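Local atomic coordinates of probable branched-chain amino acid ABC transporter, amino acid binding protein (Thermus thermophilus, PDB entry 3LKB), a protein that binds valine and probably delivers branched-chain amino acids to the membrane components of an ABC transporter for uptake into the cell. Residues A[143-148]-A[173-178]; A[197-202]-A[223-228]; A[182-187]-A[211-216]. The protein carries 2 engineered substitutions. All blocks are in the same frame, centred on the assembly; numbering follows the deposited sequence.

Contact 1: A[143-148]-A[173-178]; sequences GAKVAL and QIVDVQ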
loop_
_atom_site.group_PDB
_atom_site.type_symbol
_atom_site.label_atom_id
_atom_site.label_comp_id
_atom_site.label_asym_id
_atom_site.label_seq_id
_atom_site.Cartn_x
_atom_site.Cartn_y
_atom_site.Cartn_z
ATOM N N GLY A 143 -6.959 27.421 29.861
ATOM C CA GLY A 143 -8.000 27.987 29.029
ATOM C C GLY A 143 -7.656 27.902 27.558
ATOM O O GLY A 143 -8.262 28.621 26.760
ATOM N N ALA A 144 -6.694 27.038 27.205
ATOM C CA ALA A 144 -6.214 26.946 25.818
ATOM C C ALA A 144 -7.312 26.584 24.828
ATOM O O ALA A 144 -8.156 25.751 25.104
ATOM C CB ALA A 144 -5.080 25.966 25.695
ATOM N N LYS A 145 -7.301 27.216 23.665
ATOM C CA LYS A 145 -8.239 26.853 22.647
ATOM C C LYS A 145 -7.661 25.723 21.823
ATOM O O LYS A 145 -6.571 25.825 21.315
ATOM C CB LYS A 145 -8.533 28.036 21.736
ATOM C CG LYS A 145 -9.031 29.345 22.433
ATOM C CD LYS A 145 -10.342 29.719 21.789
ATOM C CE LYS A 145 -10.423 31.163 21.393
ATOM N NZ LYS A 145 -11.266 31.928 22.362
ATOM N N VAL A 146 -8.423 24.653 21.664
ATOM C CA VAL A 146 -7.956 23.486 20.942
ATOM C C VAL A 146 -8.958 23.051 19.879
ATOM O O VAL A 146 -10.170 23.190 20.048
ATOM C CB VAL A 146 -7.534 22.334 21.920
ATOM C CG1 VAL A 146 -7.837 22.649 23.322
ATOM C CG2 VAL A 146 -8.021 20.904 21.528
ATOM N N ALA A 147 -8.434 22.525 18.779
ATOM C CA ALA A 147 -9.261 22.024 17.716
ATOM C C ALA A 147 -8.914 20.549 17.551
ATOM O O ALA A 147 -7.759 20.138 17.732
ATOM C CB ALA A 147 -8.961 22.766 16.469
ATOM N N LEU A 148 -9.907 19.742 17.232
ATOM C CA LEU A 148 -9.662 18.368 16.935
ATOM C C LEU A 148 -9.794 18.190 15.435
ATOM O O LEU A 148 -10.732 18.717 14.827
ATOM C CB LEU A 148 -10.653 17.464 17.673
ATOM C CG LEU A 148 -10.775 17.553 19.215
ATOM C CD1 LEU A 148 -11.723 16.443 19.750
ATOM C CD2 LEU A 148 -9.436 17.511 19.954
ATOM N N GLN A 173 -11.062 24.869 25.813
ATOM C CA GLN A 173 -12.191 24.867 24.926
ATOM C C GLN A 173 -11.924 24.233 23.577
ATOM O O GLN A 173 -11.006 24.606 22.847
ATOM C CB GLN A 173 -12.822 26.229 24.849
ATOM C CG GLN A 173 -12.066 27.269 24.145
ATOM C CD GLN A 173 -12.888 28.547 24.099
ATOM O OE1 GLN A 173 -13.578 28.838 23.111
ATOM N NE2 GLN A 173 -12.859 29.292 25.197
ATOM N N ILE A 174 -12.709 23.220 23.281
ATOM C CA ILE A 174 -12.689 22.621 21.979
ATOM C C ILE A 174 -13.515 23.528 21.114
ATOM O O ILE A 174 -14.725 23.598 21.320
ATOM C CB ILE A 174 -13.387 21.257 22.008
ATOM C CG1 ILE A 174 -12.692 20.332 23.004
ATOM C CG2 ILE A 174 -13.497 20.654 20.573
ATOM C CD1 ILE A 174 -11.452 19.664 22.495
ATOM N N VAL A 175 -12.903 24.196 20.150
ATOM C CA VAL A 175 -13.642 25.193 19.376
ATOM C C VAL A 175 -14.169 24.650 18.019
ATOM O O VAL A 175 -15.148 25.180 17.454
ATOM C CB VAL A 175 -12.847 26.507 19.172
ATOM C CG1 VAL A 175 -11.558 26.477 19.959
ATOM C CG2 VAL A 175 -12.512 26.717 17.728
ATOM N N ASP A 176 -13.527 23.607 17.497
ATOM C CA ASP A 176 -14.024 22.957 16.309
ATOM C C ASP A 176 -13.601 21.524 16.346
ATOM O O ASP A 176 -12.621 21.179 17.029
ATOM C CB ASP A 176 -13.452 23.628 15.059
ATOM C CG ASP A 176 -14.413 23.581 13.875
ATOM O OD1 ASP A 176 -15.425 22.854 13.979
ATOM O OD2 ASP A 176 -14.146 24.272 12.839
ATOM N N VAL A 177 -14.380 20.692 15.667
ATOM C CA VAL A 177 -13.943 19.397 15.225
ATOM C C VAL A 177 -14.293 19.128 13.763
ATOM O O VAL A 177 -15.460 19.205 13.313
ATOM C CB VAL A 177 -14.251 18.232 16.238
ATOM C CG1 VAL A 177 -15.037 18.692 17.441
ATOM C CG2 VAL A 177 -14.828 16.973 15.596
ATOM N N GLN A 178 -13.223 18.866 13.032
ATOM C CA GLN A 178 -13.222 18.660 11.615
ATOM C C GLN A 178 -12.739 17.258 11.259
ATOM O O GLN A 178 -11.779 16.744 11.828
ATOM C CB GLN A 178 -12.228 19.618 10.966
ATOM C CG GLN A 178 -12.643 21.072 10.868
ATOM C CD GLN A 178 -13.811 21.293 9.948
ATOM O OE1 GLN A 178 -13.823 20.820 8.815
ATOM N NE2 GLN A 178 -14.812 22.014 10.440
#
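Ile174 CD1 forms the apolar centre, lying 3.8 Å from Val146 CG2 and 3.9 Å from Leu148 CD2 across two parallel strands of a beta-alpha-beta crossover. Having CG1 anti to the carbonyl carbon (chi1 -59°) and chi2 turned to -81° brings the terminal methyl of Ile174 against Val146 and Leu148, two alternate side chains of strand 145-148. Farther along the same face Leu148 meets Val177, CB to CB at 3.9 Å. Helix 160-170, which belongs to the connection between the strands, covers this face through Ala163 against Leu148 and Ala167 against Ile174.

Backbone bonds match the strands. Val146 is held to strand 173-178 through both its N, which donates to Gln173 O at 2.8 Å, and its O, which accepts Val175 N at 2.9 Å. The next bond runs from Leu148 N to Asp176 O (3.1 Å), and Leu148 O then accepts Gln178 N. Between the pairs Val146/Ile174 and Leu148/Val177, Ala147 alone lies opposite Val175 and Asp176, an extra residue consistent with a beta bulge; the psi of -24° at Val175 is not that of an extended strand.

On the side of Lys145, Val175 CG1 rests on Lys145 CB at 3.8 Å. Toward the polar edge Lys145 and Gln173 run alongside each other in the same direction. Their closest side-chain approach pairs a methylene with the amide oxygen, Lys145 CD to Gln173 OE1 at 3.6 Å.

Contact 2: A[197-202]-A[223-228]; sequences AGVEYV and LKMRHL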
loop_
_atom_site.group_PDB
_atom_site.type_symbol
_atom_site.label_atom_id
_atom_site.label_comp_id
_atom_site.label_asym_id
_atom_site.label_seq_id
_atom_site.Cartn_x
_atom_site.Cartn_y
_atom_site.Cartn_z
ATOM N N ALA A 197 -10.321 31.733 14.616
ATOM C CA ALA A 197 -10.998 31.383 15.850
ATOM C C ALA A 197 -10.007 31.356 16.991
ATOM O O ALA A 197 -10.378 31.039 18.100
ATOM C CB ALA A 197 -11.686 30.035 15.696
ATOM N N GLY A 198 -8.738 31.657 16.712
ATOM C CA GLY A 198 -7.703 31.664 17.765
ATOM C C GLY A 198 -7.268 30.302 18.315
ATOM O O GLY A 198 -6.767 30.218 19.430
ATOM N N VAL A 199 -7.443 29.235 17.536
ATOM C CA VAL A 199 -6.970 27.912 17.914
ATOM C C VAL A 199 -5.471 27.949 18.212
ATOM O O VAL A 199 -4.726 28.572 17.500
ATOM C CB VAL A 199 -7.332 26.837 16.823
ATOM C CG1 VAL A 199 -6.657 25.483 17.067
ATOM C CG2 VAL A 199 -8.851 26.651 16.774
ATOM N N GLU A 200 -5.038 27.271 19.273
ATOM C CA GLU A 200 -3.623 27.325 19.634
ATOM C C GLU A 200 -2.981 25.958 19.652
ATOM O O GLU A 200 -1.766 25.832 19.670
ATOM C CB GLU A 200 -3.424 28.049 20.960
ATOM C CG GLU A 200 -4.632 28.086 21.847
ATOM C CD GLU A 200 -4.571 29.214 22.897
ATOM O OE1 GLU A 200 -5.477 29.273 23.786
ATOM O OE2 GLU A 200 -3.611 30.023 22.824
ATOM N N TYR A 201 -3.826 24.933 19.644
ATOM C CA TYR A 201 -3.373 23.573 19.727
ATOM C C TYR A 201 -4.300 22.798 18.854
ATOM O O TYR A 201 -5.511 22.895 18.998
ATOM C CB TYR A 201 -3.506 23.052 21.146
ATOM C CG TYR A 201 -2.535 23.680 22.099
ATOM C CD1 TYR A 201 -1.335 23.041 22.415
ATOM C CD2 TYR A 201 -2.814 24.910 22.703
ATOM C CE1 TYR A 201 -0.434 23.620 23.293
ATOM C CE2 TYR A 201 -1.915 25.501 23.611
ATOM C CZ TYR A 201 -0.734 24.852 23.899
ATOM O OH TYR A 201 0.163 25.419 24.774
ATOM N N VAL A 202 -3.739 22.029 17.954
ATOM C CA VAL A 202 -4.539 21.104 17.190
ATOM C C VAL A 202 -4.188 19.667 17.578
ATOM O O VAL A 202 -3.027 19.254 17.499
ATOM C CB VAL A 202 -4.297 21.277 15.677
ATOM C CG1 VAL A 202 -5.244 20.438 14.906
ATOM C CG2 VAL A 202 -4.455 22.676 15.312
ATOM N N LEU A 223 2.163 29.331 10.588
ATOM C CA LEU A 223 1.291 29.430 11.765
ATOM C C LEU A 223 1.982 28.975 13.049
ATOM O O LEU A 223 2.932 28.186 13.003
ATOM C CB LEU A 223 0.015 28.632 11.585
ATOM C CG LEU A 223 -0.813 28.775 10.309
ATOM C CD1 LEU A 223 -1.915 27.754 10.336
ATOM C CD2 LEU A 223 -1.397 30.169 10.162
ATOM N N LYS A 224 1.486 29.455 14.187
ATOM C CA LYS A 224 2.079 29.138 15.482
ATOM C C LYS A 224 1.349 28.043 16.297
ATOM O O LYS A 224 1.787 27.704 17.403
ATOM C CB LYS A 224 2.192 30.399 16.358
ATOM C CG LYS A 224 2.674 31.677 15.646
ATOM C CD LYS A 224 4.170 31.633 15.249
ATOM C CE LYS A 224 4.615 32.957 14.600
ATOM N NZ LYS A 224 3.986 34.136 15.295
ATOM N N MET A 225 0.251 27.504 15.782
ATOM C CA MET A 225 -0.480 26.518 16.545
ATOM C C MET A 225 0.424 25.310 16.714
ATOM O O MET A 225 1.200 24.952 15.815
ATOM C CB MET A 225 -1.746 26.041 15.838
ATOM C CG MET A 225 -2.491 27.043 14.971
ATOM S SD MET A 225 -3.801 26.191 14.076
ATOM C CE MET A 225 -2.790 25.198 13.066
ATOM N N ARG A 226 0.312 24.690 17.870
ATOM C CA ARG A 226 0.983 23.445 18.146
ATOM C C ARG A 226 0.116 22.237 17.727
ATOM O O ARG A 226 -1.103 22.221 17.961
ATOM C CB ARG A 226 1.324 23.408 19.629
ATOM C CG ARG A 226 1.683 22.054 20.152
ATOM C CD ARG A 226 3.159 21.719 19.901
ATOM N NE ARG A 226 3.989 22.769 20.462
ATOM C CZ ARG A 226 5.195 22.585 20.990
ATOM N NH1 ARG A 226 5.785 21.379 21.052
ATOM N NH2 ARG A 226 5.829 23.650 21.453
ATOM N N HIS A 227 0.754 21.234 17.106
ATOM C CA HIS A 227 0.102 19.968 16.776
ATOM C C HIS A 227 0.509 18.762 17.641
ATOM O O HIS A 227 1.684 18.541 17.965
ATOM C CB HIS A 227 0.242 19.640 15.288
ATOM C CG HIS A 227 -0.253 20.721 14.376
ATOM N ND1 HIS A 227 0.360 21.953 14.288
ATOM C CD2 HIS A 227 -1.275 20.744 13.488
ATOM C CE1 HIS A 227 -0.273 22.696 13.392
ATOM N NE2 HIS A 227 -1.280 21.989 12.905
ATOM N N LEU A 228 -0.504 17.980 18.004
ATOM C CA LEU A 228 -0.359 16.793 18.829
ATOM C C LEU A 228 -1.197 15.686 18.209
ATOM O O LEU A 228 -2.047 15.945 17.358
ATOM C CB LEU A 228 -0.807 17.069 20.286
ATOM C CG LEU A 228 -0.377 18.436 20.897
ATOM C CD1 LEU A 228 -1.228 19.622 20.387
ATOM C CD2 LEU A 228 -0.452 18.356 22.438
#
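Tyr201 and Val202 pair with Arg226 and His227 where the two parallel strands of a beta-alpha-beta unit, joined by helix 208-220, begin. Three backbone bonds set the register: Arg226 N meets Glu200 O at 3.0 Å, Val202 N reaches Arg226 O at 2.6 Å, and Leu228 N reaches Val202 O at 2.9 Å.

On one face Tyr201 CD1 touches Arg226 CB at 3.9 Å, while Leu228 CD1 comes to the tyrosine ring edge, 4.0 Å from CD1. Beyond the contact, Tyr201 OH is hydrogen-bonded to Glu140. Cutting Tyr201 back to an alanine would probably leave Glu140 without this hydroxyl and open a gap beside the Arg226 methylenes.

On the other face, Val202 chi1 of -173° places CG2 beside its own backbone N, where it meets Met225 CE at 3.8 Å and lies over one face of the His227 ring. His227 NE2, buried here, has no polar partner in the model.

Strands 145-150 and 250-253 flank the pair; helix 126-140 packs on Tyr201 and Leu228, and helix 208-220 on His227.

Contact 3: A[182-187]-A[211-216]; sequences SGNLDN and VANILK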
loop_
_atom_site.group_PDB
_atom_site.type_symbol
_atom_site.label_atom_id
_atom_site.label_comp_id
_atom_site.label_asym_id
_atom_site.label_seq_id
_atom_site.Cartn_x
_atom_site.Cartn_y
_atom_site.Cartn_z
ATOM N N SER A 182 -7.629 11.129 3.658
ATOM C CA SER A 182 -6.463 11.144 2.802
ATOM C C SER A 182 -6.819 11.893 1.508
ATOM O O SER A 182 -7.994 12.008 1.171
ATOM C CB SER A 182 -6.003 9.709 2.531
ATOM O OG SER A 182 -7.096 9.000 1.925
ATOM N N GLY A 183 -5.828 12.435 0.822
ATOM C CA GLY A 183 -6.119 13.251 -0.336
ATOM C C GLY A 183 -6.354 14.705 0.022
ATOM O O GLY A 183 -6.813 15.470 -0.823
ATOM N N ASN A 184 -6.050 15.090 1.273
ATOM C CA ASN A 184 -6.142 16.489 1.703
ATOM C C ASN A 184 -4.954 17.331 1.210
ATOM O O ASN A 184 -4.097 17.790 1.962
ATOM C CB ASN A 184 -6.262 16.544 3.224
ATOM C CG ASN A 184 -5.039 15.917 3.948
ATOM O OD1 ASN A 184 -4.444 14.943 3.489
ATOM N ND2 ASN A 184 -4.679 16.488 5.057
ATOM N N LEU A 185 -4.905 17.536 -0.096
ATOM C CA LEU A 185 -3.804 18.289 -0.743
ATOM C C LEU A 185 -3.676 19.748 -0.272
ATOM O O LEU A 185 -2.589 20.338 -0.308
ATOM C CB LEU A 185 -3.987 18.243 -2.262
ATOM C CG LEU A 185 -3.315 17.081 -3.006
ATOM C CD1 LEU A 185 -3.111 15.829 -2.156
ATOM C CD2 LEU A 185 -4.038 16.779 -4.328
ATOM N N ASP A 186 -4.792 20.327 0.147
ATOM C CA ASP A 186 -4.803 21.733 0.496
ATOM C C ASP A 186 -5.749 22.025 1.666
ATOM O O ASP A 186 -6.936 21.980 1.550
ATOM C CB ASP A 186 -5.126 22.607 -0.731
ATOM C CG ASP A 186 -5.087 24.098 -0.408
ATOM O OD1 ASP A 186 -4.193 24.511 0.368
ATOM O OD2 ASP A 186 -5.979 24.835 -0.906
ATOM N N ASN A 187 -5.137 22.327 2.789
ATOM C CA ASN A 187 -5.754 22.478 4.084
ATOM C C ASN A 187 -5.730 23.930 4.497
ATOM O O ASN A 187 -6.044 24.235 5.633
ATOM C CB ASN A 187 -4.917 21.668 5.069
ATOM C CG ASN A 187 -4.779 20.219 4.636
ATOM O OD1 ASN A 187 -5.683 19.432 4.859
ATOM N ND2 ASN A 187 -3.664 19.869 3.993
ATOM N N VAL A 211 -2.197 13.908 8.353
ATOM C CA VAL A 211 -1.549 14.792 9.325
ATOM C C VAL A 211 -0.345 15.522 8.696
ATOM O O VAL A 211 -0.234 16.744 8.821
ATOM C CB VAL A 211 -1.146 14.049 10.631
ATOM C CG1 VAL A 211 -0.351 15.001 11.587
ATOM C CG2 VAL A 211 -2.370 13.530 11.325
ATOM N N ALA A 212 0.517 14.772 8.004
ATOM C CA ALA A 212 1.668 15.327 7.307
ATOM C C ALA A 212 1.279 16.467 6.358
ATOM O O ALA A 212 1.969 17.538 6.283
ATOM C CB ALA A 212 2.391 14.214 6.538
ATOM N N ASN A 213 0.198 16.254 5.614
ATOM C CA ASN A 213 -0.274 17.289 4.703
ATOM C C ASN A 213 -0.674 18.583 5.427
ATOM O O ASN A 213 -0.373 19.713 4.977
ATOM C CB ASN A 213 -1.445 16.754 3.877
ATOM C CG ASN A 213 -1.000 15.718 2.864
ATOM O OD1 ASN A 213 0.143 15.764 2.368
ATOM N ND2 ASN A 213 -1.892 14.760 2.561
ATOM N N ILE A 214 -1.381 18.419 6.538
ATOM C CA ILE A 214 -1.759 19.561 7.347
ATOM C C ILE A 214 -0.500 20.307 7.863
ATOM O O ILE A 214 -0.447 21.532 7.761
ATOM C CB ILE A 214 -2.715 19.138 8.486
ATOM C CG1 ILE A 214 -4.093 18.822 7.902
ATOM C CG2 ILE A 214 -2.808 20.238 9.538
ATOM C CD1 ILE A 214 -5.000 18.062 8.830
ATOM N N LEU A 215 0.507 19.581 8.369
ATOM C CA LEU A 215 1.731 20.198 8.903
ATOM C C LEU A 215 2.497 20.930 7.825
ATOM O O LEU A 215 2.979 22.020 8.048
ATOM C CB LEU A 215 2.681 19.133 9.514
ATOM C CG LEU A 215 2.099 18.212 10.582
ATOM C CD1 LEU A 215 3.114 17.155 11.100
ATOM C CD2 LEU A 215 1.489 19.022 11.687
ATOM N N LYS A 216 2.612 20.310 6.653
ATOM C CA LYS A 216 3.268 20.946 5.522
ATOM C C LYS A 216 2.618 22.285 5.218
ATOM O O LYS A 216 3.289 23.275 5.074
ATOM C CB LYS A 216 3.260 20.009 4.307
ATOM C CG LYS A 216 4.481 19.101 4.330
ATOM C CD LYS A 216 4.238 17.733 3.832
ATOM C CE LYS A 216 4.337 17.606 2.325
ATOM N NZ LYS A 216 4.157 16.127 1.974
#
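Asn184 and Asn213 join loop and helix by a hydrogen bond between their side-chain amides: Asn213 ND2 donates to Asn184 OD1 at 2.7 Å, with an almost straight N-H...O angle of 170°. The acceptor lies in the amide plane of Asn213, yet the donor sits 45° out of the carbonyl plane of Asn184, so the bond is well directed from the donor side alone. Asn184 CG is placed between its backbone N and carbonyl carbon (chi1 61°), which turns the amide to the helix.

Within the loop, Asn187 ND2 donates to the backbone O of Asn184 at 2.9 Å, and Asn184 ND2 donates to Asn187 OD1 at 3.1 Å, two hydrogen bonds that fix these residues against each other. Both nitrogens have a further partner in helix 208-220: Asn184 ND2 bonds Pro210 O, and Asn187 ND2 bonds Asp217 OD2.

The rest is packing. Ile214 CG1 lies 3.5 Å from Asn187 OD1 and 3.7 Å from Asn184 ND2, its side chain running roughly perpendicular to those of both asparagines. Asn213 CB rests 3.4 Å from Asn184 O. Leu185 packs on Ala240 of the second subunit.

Asn184 is the centre of an inverse gamma turn, and Asn187 occupies the N-cap position of helix 188-196, without a side-chain capping bond: a strand-to-helix loop of the alpha/beta lobe, pinned by its asparagines to a neighbouring helix.

How the contacts relate
Contacts 1 and 2 are strand pairings in the same sheet, with strands 145-150 and 201-205 as neighbours between them; Ala147 N to Tyr201 O, probably a hydrogen bond, joins the two. Contact 2 lies inside the sheet and is the more buried, whereas contact 1 includes strand 173-179, outermost in this chain, and ends in a more solvent-facing polar edge at Lys145 and Gln173. Contact 3 lies beside the sheet, on the face that carries His227, where a loop meets helix 208-220, and relies on side-chain amides instead of regular backbone pairing. That helix connects the strands of contact 2, and Ile214 and Leu215 pack on His227, so contacts 2 and 3 touch directly.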